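PDB 6NDS: 3-hydroxy-3-methylglutaryl-CoA lyase from Acinetobacter baumannii, which belongs to the HMGL-like family of TIM-barrel enzymes and is modelled here with coenzyme A and a zinc ion. Local coordinates for residues A[44-49]-A[282-287]. Numbering follows the deposited sequence.
Sequences NQLSTM and IQLSRT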
ATOM      1  N   ASN A  44       4.169  -6.347  26.560  1.00 16.96           N
ATOM      2  CA  ASN A  44       4.906  -5.425  27.427  1.00 17.75           C
ATOM      3  C   ASN A  44       5.721  -4.437  26.596  1.00 20.93           C
ATOM      4  O   ASN A  44       5.820  -3.260  26.953  1.00 22.40           O
ATOM      5  CB  ASN A  44       5.822  -6.185  28.383  1.00 18.30           C
ATOM      6  CG  ASN A  44       5.066  -6.863  29.505  1.00 20.89           C
ATOM      7  OD1 ASN A  44       3.882  -6.598  29.725  1.00 21.44           O
ATOM      8  ND2 ASN A  44       5.751  -7.735  30.238  1.00 22.27           N
ATOM      9  N   GLN A  45       6.307  -4.894  25.481  1.00 18.52           N
ATOM     10  CA  GLN A  45       7.058  -3.969  24.627  1.00 18.36           C
ATOM     11  C   GLN A  45       6.115  -3.008  23.905  1.00 16.92           C
ATOM     12  O   GLN A  45       6.392  -1.805  23.819  1.00 19.44           O
ATOM     13  CB  GLN A  45       7.902  -4.742  23.610  1.00 20.03           C
ATOM     14  CG  GLN A  45       9.103  -5.445  24.218  1.00 24.50           C
ATOM     15  CD  GLN A  45      10.087  -4.443  24.769  1.00 41.42           C
ATOM     16  OE1 GLN A  45      10.417  -4.469  25.951  1.00 54.15           O
ATOM     17  NE2 GLN A  45      10.546  -3.531  23.912  1.00 42.97           N
ATOM     18  N   LEU A  46       5.005  -3.521  23.385  1.00 16.41           N
ATOM     19  CA  LEU A  46       4.036  -2.656  22.721  1.00 16.27           C
ATOM     20  C   LEU A  46       3.501  -1.599  23.678  1.00 20.13           C
ATOM     21  O   LEU A  46       3.234  -0.460  23.271  1.00 18.15           O
ATOM     22  CB  LEU A  46       2.885  -3.487  22.157  1.00 17.08           C
ATOM     23  CG  LEU A  46       3.299  -4.377  20.991  1.00 16.89           C
ATOM     24  CD1 LEU A  46       2.212  -5.427  20.767  1.00 19.18           C
ATOM     25  CD2 LEU A  46       3.523  -3.560  19.720  1.00 20.12           C
ATOM     26  N   SER A  47       3.342  -1.961  24.954  1.00 18.46           N
ATOM     27  CA  SER A  47       2.878  -1.017  25.968  1.00 17.60           C
ATOM     28  C   SER A  47       3.819   0.157  26.172  1.00 20.31           C
ATOM     29  O   SER A  47       3.413   1.133  26.809  1.00 23.96           O
ATOM     30  CB  SER A  47       2.682  -1.703  27.331  1.00 19.06           C
ATOM     31  OG  SER A  47       1.523  -2.530  27.328  1.00 21.51           O
ATOM     32  N   THR A  48       5.055   0.089  25.682  1.00 19.75           N
ATOM     33  CA  THR A  48       5.970   1.214  25.829  1.00 21.18           C
ATOM     34  C   THR A  48       5.963   2.148  24.624  1.00 22.28           C
ATOM     35  O   THR A  48       6.697   3.146  24.639  1.00 22.91           O
ATOM     36  CB  THR A  48       7.406   0.729  26.073  1.00 20.60           C
ATOM     37  OG1 THR A  48       7.937   0.132  24.877  1.00 22.76           O
ATOM     38  CG2 THR A  48       7.464  -0.282  27.220  1.00 23.33           C
ATOM     39  N   MET A  49       5.142   1.867  23.608  1.00 19.68           N
ATOM     40  CA  MET A  49       5.242   2.526  22.306  1.00 19.90           C
ATOM     41  C   MET A  49       4.303   3.710  22.139  1.00 21.05           C
ATOM     42  O   MET A  49       4.458   4.462  21.166  1.00 20.66           O
ATOM     43  CB  MET A  49       4.975   1.521  21.169  1.00 21.11           C
ATOM     44  CG  MET A  49       5.998   0.412  21.104  1.00 22.87           C
ATOM     45  SD  MET A  49       7.610   0.994  20.589  1.00 25.54           S
ATOM     46  CE  MET A  49       8.620  -0.342  21.269  1.00 27.56           C
ATOM     47  N   ILE A 282       9.686   0.646  14.851  1.00 17.98           N
ATOM     48  CA  ILE A 282      10.407  -0.036  13.778  1.00 16.79           C
ATOM     49  C   ILE A 282      11.402  -1.029  14.357  1.00 20.07           C
ATOM     50  O   ILE A 282      11.532  -2.163  13.867  1.00 20.33           O
ATOM     51  CB  ILE A 282      11.095   0.990  12.859  1.00 18.44           C
ATOM     52  CG1 ILE A 282      10.053   1.771  12.044  1.00 18.79           C
ATOM     53  CG2 ILE A 282      12.116   0.293  11.931  1.00 20.79           C
ATOM     54  CD1 ILE A 282      10.626   3.012  11.353  1.00 20.72           C
ATOM     55  N   GLN A 283      12.131  -0.623  15.402  1.00 19.34           N
ATOM     56  CA  GLN A 283      13.101  -1.532  16.005  1.00 21.21           C
ATOM     57  C   GLN A 283      12.405  -2.771  16.557  1.00 21.66           C
ATOM     58  O   GLN A 283      12.893  -3.895  16.386  1.00 21.54           O
ATOM     59  CB  GLN A 283      13.889  -0.814  17.105  1.00 24.06           C
ATOM     60  CG  GLN A 283      14.985  -1.674  17.717  1.00 35.52           C
ATOM     61  CD  GLN A 283      15.615  -1.041  18.940  1.00 50.10           C
ATOM     62  OE1 GLN A 283      14.963  -0.298  19.675  1.00 50.94           O
ATOM     63  NE2 GLN A 283      16.887  -1.340  19.170  1.00 53.95           N
ATOM     64  N   LEU A 284      11.244  -2.586  17.193  1.00 19.07           N
ATOM     65  CA  LEU A 284      10.499  -3.730  17.710  1.00 19.99           C
ATOM     66  C   LEU A 284      10.013  -4.627  16.572  1.00 22.96           C
ATOM     67  O   LEU A 284      10.114  -5.856  16.653  1.00 21.61           O
ATOM     68  CB  LEU A 284       9.312  -3.251  18.559  1.00 19.43           C
ATOM     69  CG  LEU A 284       8.461  -4.401  19.123  1.00 18.66           C
ATOM     70  CD1 LEU A 284       9.225  -5.289  20.095  1.00 23.53           C
ATOM     71  CD2 LEU A 284       7.187  -3.848  19.781  1.00 22.04           C
ATOM     72  N   SER A 285       9.487  -4.030  15.504  1.00 17.52           N
ATOM     73  CA  SER A 285       9.017  -4.830  14.374  1.00 17.82           C
ATOM     74  C   SER A 285      10.143  -5.668  13.784  1.00 18.89           C
ATOM     75  O   SER A 285       9.924  -6.810  13.363  1.00 20.13           O
ATOM     76  CB  SER A 285       8.422  -3.921  13.306  1.00 17.28           C
ATOM     77  OG  SER A 285       7.963  -4.706  12.219  1.00 21.32           O
ATOM     78  N   ARG A 286      11.362  -5.131  13.764  1.00 18.62           N
ATOM     79  CA  ARG A 286      12.473  -5.881  13.197  1.00 19.45           C
ATOM     80  C   ARG A 286      12.873  -7.095  14.036  1.00 20.05           C
ATOM     81  O   ARG A 286      13.655  -7.918  13.554  1.00 24.00           O
ATOM     82  CB  ARG A 286      13.669  -4.942  12.978  1.00 19.66           C
ATOM     83  CG  ARG A 286      13.416  -3.962  11.815  1.00 20.67           C
ATOM     84  CD  ARG A 286      14.468  -2.854  11.713  1.00 24.36           C
ATOM     85  NE  ARG A 286      14.421  -2.205  10.405  1.00 23.89           N
ATOM     86  CZ  ARG A 286      15.058  -1.079  10.097  1.00 31.06           C
ATOM     87  NH1 ARG A 286      15.792  -0.458  11.010  1.00 29.19           N
ATOM     88  NH2 ARG A 286      14.957  -0.571   8.871  1.00 33.47           N
ATOM     89  N   THR A 287      12.341  -7.241  15.261  1.00 20.52           N
ATOM     90  CA  THR A 287      12.560  -8.461  16.030  1.00 21.32           C
ATOM     91  C   THR A 287      11.582  -9.567  15.667  1.00 22.52           C
ATOM     92  O   THR A 287      11.760 -10.695  16.135  1.00 23.55           O
ATOM     93  CB  THR A 287      12.466  -8.190  17.545  1.00 22.51           C
ATOM     94  OG1 THR A 287      11.099  -7.985  17.932  1.00 22.46           O
ATOM     95  CG2 THR A 287      13.306  -6.971  17.924  1.00 22.83           C
TER
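Gln-45 and Leu-284 bring the last turns of helices 36-46 and 278-285 together on the outside of the TIM barrel, their CA atoms 7.7 Å apart, with no hydrogen bond between the two segments. Helix 36-46 lies, after the short helix 22-28, in the beta-alpha-beta crossover from strand 17-20 to strand 53-58; helix 278-285 comes after the last barrel strand, 237-240. Leu-284 carries this small apolar contact, touching Gln-45, Leu-46 and Met-49. With CG anti to the backbone N (chi1 179°), its isobutyl group extends toward segment 44-49. CD1 rests 3.8 Å from Gln-45 CB, against the aliphatic root of that side chain, while CD2, shared among all three neighbours, meets CD2 of Leu-46 at 3.7 Å, the two leucines crossing at about a right angle. Met-49 comes in from the end of the type I turn Leu-46 to Met-49: its chain bends at chi2 (-69°) and lays the CE methyl 4.0 Å from Leu-284 CB. Leu-46 also packs on Ile-54 of strand 53-58, and the backbone of Met-49 is hydrogen-bonded to Asp-277. In both segments a threonine is bonded back to the carbonyl three residues earlier. Gln-45 O accepts from Thr-48 N and OG1, and Leu-284 O likewise from Thr-287 N and OG1. The hydroxyl bond, Thr-287 OG1 to Leu-284 O, is 2.7 Å long.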